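Local atomic coordinates of putative 6-pyruvoyl tetrahydrobiopterin synthase (Caenorhabditis elegans, PDB entry 2G64), a protein that probably converts 7,8-dihydroneopterin triphosphate into 6-pyruvoyl tetrahydropterin with the help of zinc, an early step in tetrahydrobiopterin biosynthesis. Residues A[13-18]-A[77-82]; A[47-52]-A[126-131]; A[108-113]-A[135-140]. The protein carries 1 engineered substitution. All coordinates share one frame; numbering follows the deposited sequence.

Contact 1 of 3, residues A[13-18]-A[77-82]; sequences DSFSAA and LVLDTV
Val82 sets its CG2 methyl over one face of the Phe15 ring, 3.6 Å from the ring centroid and 16° off the normal, a CH-pi contact displaced toward the CD1 side. Leu79 reaches the same ring obliquely, its CD2 lying 3.6 Å from Phe15 CD2. The other methyl of Leu79, CD1, rests 3.5 Å from Asp13 OD2, so the fork of the leucine spans two residues of the strand. The Phe15 ring reaches both partners because its CG stands between backbone N and carbonyl carbon (chi1 62°). With an alanine here, the methyls of Val82 and Leu79 would probably lose their shared aromatic support, leaving a gap between strand and helix. The seam joins strand 6-19 to helix 68-80 and the residues that follow it, on the helix-covered side of the sheet in the T-fold (tunnelling fold) of this family. Next to the ring, Ala17 CB touches the carbonyl O of Val82 at 3.7 Å. Tyr48 stacks on Phe15, and Met108 of helix 101-115 packs against it. Behind Val82, Val78 O accepts hydrogen bonds from both N and OG1 of Thr81, the latter 2.7 Å long and in the carbonyl plane, which probably helps hold the turn that leads to Val82.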
ATOM      1  N   ASP A  13       9.647  10.259  -2.784  1.00 15.42           N
ATOM      2  CA  ASP A  13      10.125  10.602  -1.438  1.00 16.31           C
ATOM      3  C   ASP A  13       8.936  11.286  -0.750  1.00 20.89           C
ATOM      4  O   ASP A  13       7.827  11.248  -1.272  1.00 16.11           O
ATOM      5  CB  ASP A  13      11.337  11.525  -1.538  1.00 12.34           C
ATOM      6  CG  ASP A  13      12.270  11.423  -0.342  1.00 33.92           C
ATOM      7  OD1 ASP A  13      11.792  11.266   0.803  1.00 29.62           O
ATOM      8  OD2 ASP A  13      13.495  11.516  -0.548  1.00 29.29           O
ATOM      9  N   SER A  14       9.148  11.858   0.434  1.00 15.13           N
ATOM     10  CA  SER A  14       8.045  12.467   1.183  0.50 12.64           C
ATOM     11  C   SER A  14       8.574  13.591   2.063  1.00 16.74           C
ATOM     12  O   SER A  14       9.775  13.667   2.335  1.00 20.52           O
ATOM     13  CB  SER A  14       7.383  11.424   2.069  0.50 16.62           C
ATOM     14  OG  SER A  14       8.334  10.887   2.965  0.50 14.03           O
ATOM     15  N   PHE A  15       7.667  14.457   2.510  1.00 13.07           N
ATOM     16  CA  PHE A  15       8.003  15.494   3.496  1.00 13.61           C
ATOM     17  C   PHE A  15       6.798  15.794   4.389  1.00 15.74           C
ATOM     18  O   PHE A  15       5.655  15.647   3.980  1.00 17.46           O
ATOM     19  CB  PHE A  15       8.564  16.767   2.832  1.00 12.88           C
ATOM     20  CG  PHE A  15       7.594  17.477   1.885  1.00 15.61           C
ATOM     21  CD1 PHE A  15       6.832  18.555   2.327  1.00 17.20           C
ATOM     22  CD2 PHE A  15       7.488  17.087   0.540  1.00 14.56           C
ATOM     23  CE1 PHE A  15       5.946  19.217   1.461  1.00 16.26           C
ATOM     24  CE2 PHE A  15       6.609  17.730  -0.341  1.00 16.92           C
ATOM     25  CZ  PHE A  15       5.835  18.809   0.118  1.00 15.30           C
ATOM     26  N   SER A  16       7.065  16.185   5.625  1.00 13.00           N
ATOM     27  CA  SER A  16       5.987  16.496   6.543  0.50 12.21           C
ATOM     28  C   SER A  16       5.931  18.011   6.717  1.00 14.14           C
ATOM     29  O   SER A  16       6.956  18.667   6.903  1.00 19.88           O
ATOM     30  CB  SER A  16       6.194  15.756   7.868  0.50 16.00           C
ATOM     31  OG  SER A  16       6.095  14.350   7.678  0.50 15.60           O
ATOM     32  N   ALA A  17       4.738  18.586   6.584  1.00 14.35           N
ATOM     33  CA  ALA A  17       4.651  20.037   6.697  1.00 13.10           C
ATOM     34  C   ALA A  17       3.294  20.459   7.229  1.00 13.55           C
ATOM     35  O   ALA A  17       2.286  19.753   7.058  1.00 13.15           O
ATOM     36  CB  ALA A  17       4.932  20.722   5.340  1.00 13.94           C
ATOM     37  N   ALA A  18       3.278  21.625   7.865  1.00 12.28           N
ATOM     38  CA  ALA A  18       2.036  22.269   8.251  1.00 12.58           C
ATOM     39  C   ALA A  18       1.637  23.291   7.187  1.00 14.23           C
ATOM     40  O   ALA A  18       2.490  23.869   6.505  1.00 15.39           O
ATOM     41  CB  ALA A  18       2.224  22.984   9.625  1.00 13.48           C
ATOM     42  N   LEU A  77      17.823  18.885  -1.879  1.00 19.98           N
ATOM     43  CA  LEU A  77      17.908  20.344  -1.827  1.00 18.72           C
ATOM     44  C   LEU A  77      16.525  20.981  -1.813  1.00 25.52           C
ATOM     45  O   LEU A  77      16.261  21.921  -1.045  1.00 19.68           O
ATOM     46  CB  LEU A  77      18.700  20.861  -3.018  1.00 23.51           C
ATOM     47  CG  LEU A  77      20.212  20.716  -2.932  1.00 25.53           C
ATOM     48  CD1 LEU A  77      20.816  21.258  -4.207  1.00 23.34           C
ATOM     49  CD2 LEU A  77      20.760  21.471  -1.698  1.00 30.59           C
ATOM     50  N   VAL A  78      15.623  20.442  -2.631  1.00 18.33           N
ATOM     51  CA  VAL A  78      14.251  20.928  -2.656  1.00 17.96           C
ATOM     52  C   VAL A  78      13.524  20.555  -1.352  1.00 18.74           C
ATOM     53  O   VAL A  78      12.820  21.385  -0.762  1.00 18.27           O
ATOM     54  CB  VAL A  78      13.474  20.373  -3.888  1.00 19.11           C
ATOM     55  CG1 VAL A  78      12.079  20.958  -3.960  1.00 16.80           C
ATOM     56  CG2 VAL A  78      14.252  20.648  -5.201  1.00 20.57           C
ATOM     57  N   LEU A  79      13.683  19.306  -0.919  1.00 19.15           N
ATOM     58  CA  LEU A  79      12.979  18.807   0.262  1.00 16.69           C
ATOM     59  C   LEU A  79      13.398  19.579   1.523  1.00 21.89           C
ATOM     60  O   LEU A  79      12.608  19.762   2.443  1.00 18.01           O
ATOM     61  CB  LEU A  79      13.224  17.307   0.432  1.00 16.96           C
ATOM     62  CG  LEU A  79      12.418  16.428  -0.536  1.00 14.59           C
ATOM     63  CD1 LEU A  79      13.040  15.015  -0.540  1.00 23.70           C
ATOM     64  CD2 LEU A  79      10.946  16.380  -0.132  1.00 16.06           C
ATOM     65  N   ASP A  80      14.641  20.050   1.544  1.00 19.08           N
ATOM     66  CA  ASP A  80      15.156  20.806   2.693  1.00 15.80           C
ATOM     67  C   ASP A  80      14.333  22.075   2.925  1.00 23.00           C
ATOM     68  O   ASP A  80      14.206  22.548   4.057  1.00 19.92           O
ATOM     69  CB  ASP A  80      16.607  21.228   2.428  1.00 16.25           C
ATOM     70  CG  ASP A  80      17.609  20.129   2.715  1.00 23.99           C
ATOM     71  OD1 ASP A  80      17.239  19.076   3.278  1.00 24.67           O
ATOM     72  OD2 ASP A  80      18.785  20.322   2.343  1.00 34.44           O
ATOM     73  N   THR A  81      13.805  22.636   1.839  1.00 15.55           N
ATOM     74  CA  THR A  81      12.994  23.852   1.907  1.00 18.27           C
ATOM     75  C   THR A  81      11.611  23.675   2.558  1.00 23.54           C
ATOM     76  O   THR A  81      11.000  24.655   3.001  1.00 17.23           O
ATOM     77  CB  THR A  81      12.810  24.524   0.526  1.00 17.94           C
ATOM     78  OG1 THR A  81      11.852  23.814  -0.291  1.00 17.51           O
ATOM     79  CG2 THR A  81      14.154  24.677  -0.215  1.00 20.61           C
ATOM     80  N   VAL A  82      11.109  22.442   2.573  1.00 17.16           N
ATOM     81  CA  VAL A  82       9.725  22.187   2.991  1.00 16.26           C
ATOM     82  C   VAL A  82       9.587  21.143   4.114  1.00 19.44           C
ATOM     83  O   VAL A  82       8.597  21.128   4.846  1.00 17.63           O
ATOM     84  CB  VAL A  82       8.833  21.779   1.789  1.00 16.79           C
ATOM     85  CG1 VAL A  82       8.707  22.934   0.809  1.00 16.19           C
ATOM     86  CG2 VAL A  82       9.419  20.550   1.059  1.00 16.28           C
TER

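Contact 2 of 3, residues A[47-52]-A[126-131]; sequences NYVWKV and TIEETP. With NA (sodium ion), chain B.
Tyr48, Trp50 and Ile127 make the dense side of this antiparallel strand pair, whose axes run at 161° to each other. Ile127 divides its branches between the two rings: CG2 meets the edge of Tyr48 at CD1, 3.7 Å away, and CD1 comes obliquely to within 3.6 Å of Trp50 CD1. This side is buried, with Met108 and Leu112 of helix 101-115 packed on the indole. The backbones are laced by two pairs of bonds, Val49 with Glu128 and Lys51 with Thr126; the Thr126 N to Lys51 O bond is 2.9 Å long. On the other face Thr126 is buried, while Val49, Lys51 and Glu128 are partly exposed. Looseness is confined to the charged ends: the extended Lys51 chain crosses obliquely to Glu128, and its NZ makes a weak salt bridge to OE2 at 3.4 Å, supplemented by a water joining the same two atoms. OE1 of Glu128 accepts a hydrogen bond, 2.7 Å long, from a second water, which also binds a sodium ion held by Asn47 O. At Glu129, probably part of the charge relay and bonded to Ser101, the chain turns a corner, at an end of the T-fold sheet that in this family lies beside the zinc-containing active site.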
ATOM      1  N   ASN A  47       1.566  14.478   5.600  1.00 13.00           N
ATOM      2  CA  ASN A  47       2.755  13.874   4.996  1.00 12.25           C
ATOM      3  C   ASN A  47       2.544  13.918   3.494  1.00 14.40           C
ATOM      4  O   ASN A  47       1.638  13.276   2.981  1.00 17.40           O
ATOM      5  CB  ASN A  47       2.893  12.420   5.429  1.00 15.02           C
ATOM      6  CG  ASN A  47       2.888  12.267   6.930  1.00 18.42           C
ATOM      7  OD1 ASN A  47       3.648  12.930   7.640  1.00 14.84           O
ATOM      8  ND2 ASN A  47       2.036  11.375   7.419  1.00 13.70           N
ATOM      9  N   TYR A  48       3.334  14.731   2.803  1.00 12.24           N
ATOM     10  CA  TYR A  48       3.145  14.874   1.374  1.00 11.64           C
ATOM     11  C   TYR A  48       4.043  13.830   0.704  1.00 16.52           C
ATOM     12  O   TYR A  48       5.221  13.741   1.029  1.00 19.55           O
ATOM     13  CB  TYR A  48       3.598  16.272   0.945  1.00 11.59           C
ATOM     14  CG  TYR A  48       2.693  17.413   1.335  1.00 15.95           C
ATOM     15  CD1 TYR A  48       1.655  17.819   0.494  1.00 16.02           C
ATOM     16  CD2 TYR A  48       2.909  18.132   2.522  1.00 11.77           C
ATOM     17  CE1 TYR A  48       0.823  18.904   0.828  1.00 15.16           C
ATOM     18  CE2 TYR A  48       2.100  19.219   2.854  1.00 13.75           C
ATOM     19  CZ  TYR A  48       1.056  19.590   2.018  1.00 13.43           C
ATOM     20  OH  TYR A  48       0.274  20.652   2.363  1.00 14.64           O
ATOM     21  N   VAL A  49       3.492  13.043  -0.213  1.00 12.17           N
ATOM     22  CA  VAL A  49       4.350  12.192  -1.039  1.00 11.42           C
ATOM     23  C   VAL A  49       4.758  12.997  -2.293  1.00 13.45           C
ATOM     24  O   VAL A  49       3.903  13.578  -2.970  1.00 15.39           O
ATOM     25  CB  VAL A  49       3.627  10.899  -1.460  1.00 14.71           C
ATOM     26  CG1 VAL A  49       4.532  10.055  -2.339  1.00 15.69           C
ATOM     27  CG2 VAL A  49       3.221  10.076  -0.210  1.00 13.20           C
ATOM     28  N   TRP A  50       6.044  13.019  -2.591  1.00 11.43           N
ATOM     29  CA  TRP A  50       6.528  13.735  -3.774  1.00 13.78           C
ATOM     30  C   TRP A  50       7.088  12.717  -4.774  1.00 16.45           C
ATOM     31  O   TRP A  50       8.014  11.985  -4.446  1.00 14.05           O
ATOM     32  CB  TRP A  50       7.670  14.665  -3.364  1.00 14.51           C
ATOM     33  CG  TRP A  50       8.152  15.575  -4.455  1.00 14.03           C
ATOM     34  CD1 TRP A  50       7.425  16.054  -5.513  1.00 13.51           C
ATOM     35  CD2 TRP A  50       9.467  16.144  -4.574  1.00 14.49           C
ATOM     36  NE1 TRP A  50       8.225  16.900  -6.295  1.00 12.31           N
ATOM     37  CE2 TRP A  50       9.469  16.978  -5.730  1.00 12.19           C
ATOM     38  CE3 TRP A  50      10.638  16.055  -3.801  1.00 14.74           C
ATOM     39  CZ2 TRP A  50      10.611  17.705  -6.143  1.00 11.66           C
ATOM     40  CZ3 TRP A  50      11.796  16.766  -4.234  1.00 14.90           C
ATOM     41  CH2 TRP A  50      11.755  17.587  -5.383  1.00 13.53           C
ATOM     42  N   LYS A  51       6.547  12.651  -5.987  1.00 11.18           N
ATOM     43  CA  LYS A  51       7.193  11.764  -6.971  1.00 13.22           C
ATOM     44  C   LYS A  51       7.750  12.609  -8.105  1.00 15.68           C
ATOM     45  O   LYS A  51       7.068  13.476  -8.617  1.00 14.46           O
ATOM     46  CB  LYS A  51       6.200  10.748  -7.537  1.00 14.22           C
ATOM     47  CG  LYS A  51       5.341  10.041  -6.483  1.00 15.02           C
ATOM     48  CD  LYS A  51       4.501   8.965  -7.143  1.00 23.25           C
ATOM     49  CE  LYS A  51       3.680   8.198  -6.100  1.00 26.77           C
ATOM     50  NZ  LYS A  51       2.787   7.189  -6.772  1.00 24.11           N
ATOM     51  N   VAL A  52       8.980  12.324  -8.493  1.00 11.44           N
ATOM     52  CA  VAL A  52       9.683  13.099  -9.514  1.00 17.41           C
ATOM     53  C   VAL A  52       9.927  12.165 -10.682  1.00 12.87           C
ATOM     54  O   VAL A  52      10.636  11.163 -10.541  1.00 12.95           O
ATOM     55  CB  VAL A  52      11.034  13.614  -8.979  1.00 15.45           C
ATOM     56  CG1 VAL A  52      11.912  14.170 -10.128  1.00 14.61           C
ATOM     57  CG2 VAL A  52      10.773  14.656  -7.904  1.00 13.66           C
ATOM     58  N   THR A 126       4.499  14.766  -9.047  1.00 13.19           N
ATOM     59  CA  THR A 126       3.271  14.374  -8.386  1.00 14.56           C
ATOM     60  C   THR A 126       3.372  14.781  -6.912  1.00 12.28           C
ATOM     61  O   THR A 126       4.409  14.573  -6.286  1.00 13.64           O
ATOM     62  CB  THR A 126       3.083  12.835  -8.472  1.00 12.50           C
ATOM     63  OG1 THR A 126       3.018  12.459  -9.851  1.00 13.26           O
ATOM     64  CG2 THR A 126       1.772  12.403  -7.778  1.00  9.98           C
ATOM     65  N   ILE A 127       2.287  15.332  -6.370  1.00 12.92           N
ATOM     66  CA  ILE A 127       2.172  15.523  -4.925  1.00 12.84           C
ATOM     67  C   ILE A 127       0.932  14.765  -4.467  1.00 15.19           C
ATOM     68  O   ILE A 127      -0.145  14.980  -4.998  1.00 14.77           O
ATOM     69  CB  ILE A 127       2.007  17.026  -4.572  1.00 17.13           C
ATOM     70  CG1 ILE A 127       3.349  17.773  -4.773  1.00 14.96           C
ATOM     71  CG2 ILE A 127       1.484  17.193  -3.131  1.00 12.88           C
ATOM     72  CD1 ILE A 127       4.478  17.325  -3.823  1.00 11.86           C
ATOM     73  N   GLU A 128       1.093  13.870  -3.497  1.00 12.47           N
ATOM     74  CA  GLU A 128      -0.075  13.266  -2.851  1.00 13.20           C
ATOM     75  C   GLU A 128      -0.216  13.931  -1.493  1.00 12.60           C
ATOM     76  O   GLU A 128       0.595  13.725  -0.592  1.00 15.34           O
ATOM     77  CB  GLU A 128       0.080  11.746  -2.720  1.00 15.72           C
ATOM     78  CG  GLU A 128       0.475  11.037  -4.030  1.00 14.34           C
ATOM     79  CD  GLU A 128       0.444   9.517  -3.963  1.00 28.72           C
ATOM     80  OE1 GLU A 128       0.436   8.956  -2.846  1.00 26.51           O
ATOM     81  OE2 GLU A 128       0.440   8.882  -5.045  1.00 23.34           O
ATOM     82  N   GLU A 129      -1.239  14.752  -1.369  1.00 13.03           N
ATOM     83  CA  GLU A 129      -1.524  15.458  -0.136  1.00 10.03           C
ATOM     84  C   GLU A 129      -1.985  14.476   0.949  1.00 17.56           C
ATOM     85  O   GLU A 129      -1.595  14.600   2.110  1.00 17.37           O
ATOM     86  CB  GLU A 129      -2.605  16.466  -0.461  1.00 18.88           C
ATOM     87  CG  GLU A 129      -3.250  17.153   0.669  1.00 25.08           C
ATOM     88  CD  GLU A 129      -4.476  17.873   0.159  1.00 30.78           C
ATOM     89  OE1 GLU A 129      -5.592  17.363   0.370  1.00 29.13           O
ATOM     90  OE2 GLU A 129      -4.308  18.905  -0.519  1.00 26.26           O
ATOM     91  N   THR A 130      -2.824  13.521   0.547  1.00 14.72           N
ATOM     92  CA  THR A 130      -3.110  12.308   1.312  1.00 17.91           C
ATOM     93  C   THR A 130      -3.178  11.175   0.291  1.00 21.08           C
ATOM     94  O   THR A 130      -3.112  11.417  -0.914  1.00 17.16           O
ATOM     95  CB  THR A 130      -4.474  12.382   2.027  1.00 17.06           C
ATOM     96  OG1 THR A 130      -5.507  12.219   1.065  1.00 17.16           O
ATOM     97  CG2 THR A 130      -4.657  13.735   2.763  1.00 16.85           C
ATOM     98  N   PRO A 131      -3.290   9.934   0.764  1.00 17.94           N
ATOM     99  CA  PRO A 131      -3.410   8.810  -0.169  1.00 26.07           C
ATOM    100  C   PRO A 131      -4.601   8.909  -1.116  1.00 20.11           C
ATOM    101  O   PRO A 131      -4.644   8.206  -2.128  1.00 27.85           O
ATOM    102  CB  PRO A 131      -3.498   7.578   0.760  1.00 22.60           C
ATOM    103  CG  PRO A 131      -2.750   8.043   2.029  1.00 20.75           C
ATOM    104  CD  PRO A 131      -3.229   9.485   2.172  1.00 21.32           C
TER
HETATM  105 NA    NA B1001       0.036  11.412   1.286  1.00 29.42          NA
HETATM  106  O   HOH W   1       5.494  12.148 -10.921  1.00 15.19           O
HETATM  107  O   HOH W   2       0.401   8.907  -7.663  1.00 29.03           O
HETATM  108  O   HOH W   3      -0.156   9.217  -0.189  1.00 22.09           O
HETATM  109  O   HOH W   4      -0.071  10.613   3.943  1.00 35.15           O

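Contact 3 of 3, residues A[108-113]-A[135-140]; sequences MFEKLK and FTYKGS. Engineered in segment 135-140: Ser140 (natural residue Cys).
Phe109 and Gly139, with CA atoms 7.2 Å apart, mark where helix 101-115 comes nearest to the chain leaving strand 133-137, and no direct hydrogen bond joins the two segments. The main side-chain event is a T-shaped stack: the edge of Tyr137 is turned to the face of Phe109, with ring centroids 5.0 Å apart and planes at 74°. Tyr137 CD2 does the closest touching, 3.6 Å from Phe109 CG. Each ring has its CG anti to its own backbone N (chi1 -174° for Phe109, 179° for Tyr137), which sends the two toward each other across the seam. Gly139 fits against both: its N lies 3.3 Å above the plane of the Tyr137 ring, over its centre, and its CA is 3.5 Å from Phe109 CE2. A CB at this position would fall 2.8 Å from Phe109 CZ and be jammed against the carbonyl O of Lys138, so glycine is called for twice over. Behind the rings, Leu122 and Val125 of strand 122-128 pack on Phe109, so helix 101-115 lies on the T-fold sheet, whose strand 133-137 pairs antiparallel with a strand of the third subunit and carries the sheet across the interface. Beside the rings, Glu110 bends at chi2 to bring its carboxylate near the tyrosine edge. One water links Glu110 OE2 to Tyr137 OH, 2.6 Å from the hydroxyl. Another donates to the same OE2 at 2.7 Å and accepts from Lys113 NZ and from the backbone N of the engineered, poorly ordered Ser140. The chemistry thus implies a helix-to-strand joint held by aromatic packing, with its polar groups bridged through water and the carboxylate charge probably eased by the nearby lysine.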
ATOM      1  N   MET A 108       7.310  22.688  -6.271  1.00 13.28           N
ATOM      2  CA  MET A 108       8.335  21.656  -6.197  1.00 15.68           C
ATOM      3  C   MET A 108       8.944  21.393  -7.583  1.00 14.46           C
ATOM      4  O   MET A 108      10.150  21.219  -7.712  1.00 13.77           O
ATOM      5  CB  MET A 108       7.770  20.361  -5.616  1.00 12.08           C
ATOM      6  CG  MET A 108       7.212  20.538  -4.195  1.00 11.85           C
ATOM      7  SD  MET A 108       8.464  20.824  -2.926  1.00 15.77           S
ATOM      8  CE  MET A 108       9.183  19.169  -2.762  1.00 15.58           C
ATOM      9  N   PHE A 109       8.092  21.343  -8.594  1.00 14.67           N
ATOM     10  CA  PHE A 109       8.547  21.218  -9.988  1.00 19.12           C
ATOM     11  C   PHE A 109       9.535  22.343 -10.322  1.00 22.15           C
ATOM     12  O   PHE A 109      10.638  22.097 -10.817  1.00 15.50           O
ATOM     13  CB  PHE A 109       7.336  21.290 -10.912  1.00 14.02           C
ATOM     14  CG  PHE A 109       7.636  21.027 -12.363  1.00 15.13           C
ATOM     15  CD1 PHE A 109       7.462  19.763 -12.903  1.00 17.57           C
ATOM     16  CD2 PHE A 109       8.073  22.062 -13.195  1.00 19.01           C
ATOM     17  CE1 PHE A 109       7.718  19.523 -14.267  1.00 17.39           C
ATOM     18  CE2 PHE A 109       8.325  21.835 -14.551  1.00 17.66           C
ATOM     19  CZ  PHE A 109       8.146  20.555 -15.083  1.00 18.07           C
ATOM     20  N   GLU A 110       9.140  23.581 -10.064  1.00 14.97           N
ATOM     21  CA  GLU A 110       9.983  24.710 -10.455  1.00 21.72           C
ATOM     22  C   GLU A 110      11.277  24.800  -9.639  1.00 16.16           C
ATOM     23  O   GLU A 110      12.348  25.091 -10.190  1.00 18.51           O
ATOM     24  CB  GLU A 110       9.193  26.024 -10.412  1.00 22.17           C
ATOM     25  CG  GLU A 110       8.111  26.135 -11.499  1.00 19.15           C
ATOM     26  CD  GLU A 110       8.679  26.075 -12.929  1.00 36.11           C
ATOM     27  OE1 GLU A 110       9.861  26.425 -13.128  1.00 40.41           O
ATOM     28  OE2 GLU A 110       7.940  25.674 -13.858  1.00 41.28           O
ATOM     29  N   LYS A 111      11.190  24.549  -8.329  1.00 17.63           N
ATOM     30  CA  LYS A 111      12.381  24.562  -7.474  1.00 18.76           C
ATOM     31  C   LYS A 111      13.359  23.442  -7.872  1.00 22.29           C
ATOM     32  O   LYS A 111      14.581  23.640  -7.933  1.00 20.48           O
ATOM     33  CB  LYS A 111      11.995  24.446  -5.995  1.00 20.37           C
ATOM     34  CG  LYS A 111      13.180  24.401  -5.048  1.00 26.95           C
ATOM     35  CD  LYS A 111      13.754  25.809  -4.852  1.00 28.56           C
ATOM     36  CE  LYS A 111      15.114  25.759  -4.169  1.00 42.43           C
ATOM     37  NZ  LYS A 111      15.820  27.066  -4.296  1.00 51.87           N
ATOM     38  N   LEU A 112      12.821  22.270  -8.179  1.00 14.15           N
ATOM     39  CA  LEU A 112      13.678  21.164  -8.608  1.00 15.73           C
ATOM     40  C   LEU A 112      14.323  21.528  -9.927  1.00 17.13           C
ATOM     41  O   LEU A 112      15.529  21.385 -10.087  1.00 19.63           O
ATOM     42  CB  LEU A 112      12.906  19.864  -8.762  1.00 12.88           C
ATOM     43  CG  LEU A 112      13.741  18.689  -9.260  1.00 14.04           C
ATOM     44  CD1 LEU A 112      14.951  18.462  -8.331  1.00 18.59           C
ATOM     45  CD2 LEU A 112      12.886  17.410  -9.398  1.00 14.28           C
ATOM     46  N   LYS A 113      13.521  22.003 -10.865  1.00 18.69           N
ATOM     47  CA  LYS A 113      14.079  22.373 -12.173  1.00 24.50           C
ATOM     48  C   LYS A 113      15.264  23.346 -12.014  1.00 32.27           C
ATOM     49  O   LYS A 113      16.285  23.229 -12.710  1.00 24.38           O
ATOM     50  CB  LYS A 113      12.985  22.923 -13.070  1.00 19.95           C
ATOM     51  CG  LYS A 113      13.220  22.736 -14.553  1.00 30.99           C
ATOM     52  CD  LYS A 113      11.909  22.924 -15.296  1.00 34.35           C
ATOM     53  CE  LYS A 113      12.096  23.716 -16.576  1.00 69.02           C
ATOM     54  NZ  LYS A 113      10.783  24.118 -17.163  1.00 41.29           N
ATOM     55  N   PHE A 135      -2.103  15.144  -6.993  1.00 12.90           N
ATOM     56  CA  PHE A 135      -1.937  16.249  -7.964  1.00 13.94           C
ATOM     57  C   PHE A 135      -0.692  16.085  -8.823  1.00 15.33           C
ATOM     58  O   PHE A 135       0.358  15.639  -8.327  1.00 12.68           O
ATOM     59  CB  PHE A 135      -1.862  17.575  -7.207  1.00 12.35           C
ATOM     60  CG  PHE A 135      -3.028  17.771  -6.287  1.00 17.26           C
ATOM     61  CD1 PHE A 135      -4.110  18.537  -6.682  1.00 16.10           C
ATOM     62  CD2 PHE A 135      -3.069  17.123  -5.051  1.00 14.58           C
ATOM     63  CE1 PHE A 135      -5.229  18.686  -5.855  1.00 16.08           C
ATOM     64  CE2 PHE A 135      -4.196  17.264  -4.215  1.00 15.92           C
ATOM     65  CZ  PHE A 135      -5.267  18.050  -4.627  1.00 13.68           C
ATOM     66  N   THR A 136      -0.790  16.467 -10.103  1.00 10.12           N
ATOM     67  CA  THR A 136       0.389  16.376 -10.959  1.00 10.81           C
ATOM     68  C   THR A 136       0.545  17.625 -11.793  1.00 15.50           C
ATOM     69  O   THR A 136      -0.429  18.348 -12.068  1.00 14.82           O
ATOM     70  CB  THR A 136       0.389  15.136 -11.874  1.00 14.80           C
ATOM     71  OG1 THR A 136      -0.427  15.367 -13.029  1.00 14.21           O
ATOM     72  CG2 THR A 136      -0.068  13.856 -11.101  1.00 14.50           C
ATOM     73  N   TYR A 137       1.776  17.862 -12.195  1.00 12.63           N
ATOM     74  CA  TYR A 137       2.107  19.080 -12.936  1.00 15.29           C
ATOM     75  C   TYR A 137       3.258  18.733 -13.867  1.00 14.73           C
ATOM     76  O   TYR A 137       4.195  18.035 -13.461  1.00 15.84           O
ATOM     77  CB  TYR A 137       2.515  20.190 -11.983  1.00 11.34           C
ATOM     78  CG  TYR A 137       2.888  21.477 -12.685  1.00 13.27           C
ATOM     79  CD1 TYR A 137       1.988  22.115 -13.525  1.00 13.30           C
ATOM     80  CD2 TYR A 137       4.152  22.044 -12.503  1.00 21.05           C
ATOM     81  CE1 TYR A 137       2.344  23.311 -14.179  1.00 16.28           C
ATOM     82  CE2 TYR A 137       4.509  23.216 -13.132  1.00 17.12           C
ATOM     83  CZ  TYR A 137       3.595  23.849 -13.956  1.00 19.60           C
ATOM     84  OH  TYR A 137       3.944  25.019 -14.568  1.00 26.94           O
ATOM     85  N   LYS A 138       3.152  19.188 -15.116  1.00 12.68           N
ATOM     86  CA  LYS A 138       4.181  18.927 -16.132  1.00 14.28           C
ATOM     87  C   LYS A 138       4.883  20.176 -16.664  1.00 23.53           C
ATOM     88  O   LYS A 138       5.636  20.114 -17.650  1.00 18.80           O
ATOM     89  CB  LYS A 138       3.611  18.135 -17.310  1.00 20.24           C
ATOM     90  CG  LYS A 138       3.232  16.696 -16.988  1.00 21.74           C
ATOM     91  CD  LYS A 138       2.478  16.105 -18.184  1.00 26.50           C
ATOM     92  CE  LYS A 138       2.340  14.612 -18.091  1.00 39.18           C
ATOM     93  NZ  LYS A 138       1.996  14.035 -19.445  1.00 33.52           N
ATOM     94  N   GLY A 139       4.651  21.300 -16.010  1.00 17.01           N
ATOM     95  CA  GLY A 139       5.363  22.533 -16.357  1.00 21.01           C
ATOM     96  C   GLY A 139       4.622  23.297 -17.441  1.00 41.74           C
ATOM     97  O   GLY A 139       3.498  22.951 -17.805  1.00 30.13           O
ATOM     98  N   SER A 140       5.262  24.341 -17.957  1.00 34.44           N
ATOM     99  CA  SER A 140       4.739  25.086 -19.099  1.00 63.60           C
ATOM    100  C   SER A 140       4.982  24.327 -20.403  1.00 67.79           C
ATOM    101  O   SER A 140       5.564  23.239 -20.422  1.00 89.58           O
ATOM    102  CB  SER A 140       5.394  26.468 -19.176  1.00 64.08           C
ATOM    103  OG  SER A 140       5.013  27.279 -18.078  1.00 89.29           O
ATOM    104  OXT SER A 140       4.609  24.792 -21.478  1.00 75.81           O
TER
HETATM  105  O   HOH W   5       5.680  26.627 -13.600  1.00 38.04           O
HETATM  106  O   HOH W   6       8.031  25.041 -16.508  1.00 55.65           O

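Overall arrangement
The three contacts fall within one sheet and the helices on it. The centres of contacts 1 and 2 are about 10 Å apart, those of contacts 2 and 3 about 13 Å, and those of contacts 1 and 3 about 14 Å. Contact 2 is interleaved in sequence with each of the others, whereas contact 1 closes before contact 3 opens. Across the sheet, beyond the short edge strand 85-86, the strands run 6-19, 44-57, 122-128, 133-137; of these four, contact 2 joins the middle two, and contacts 1 and 3 tie helices 68-80 and 101-115 to those flanking them. Val78, Met108, Leu112 and Trp50 meet in the core between. Contacts 1 and 2 also touch the second subunit, and contact 3 the third, linking this core to the hexamer.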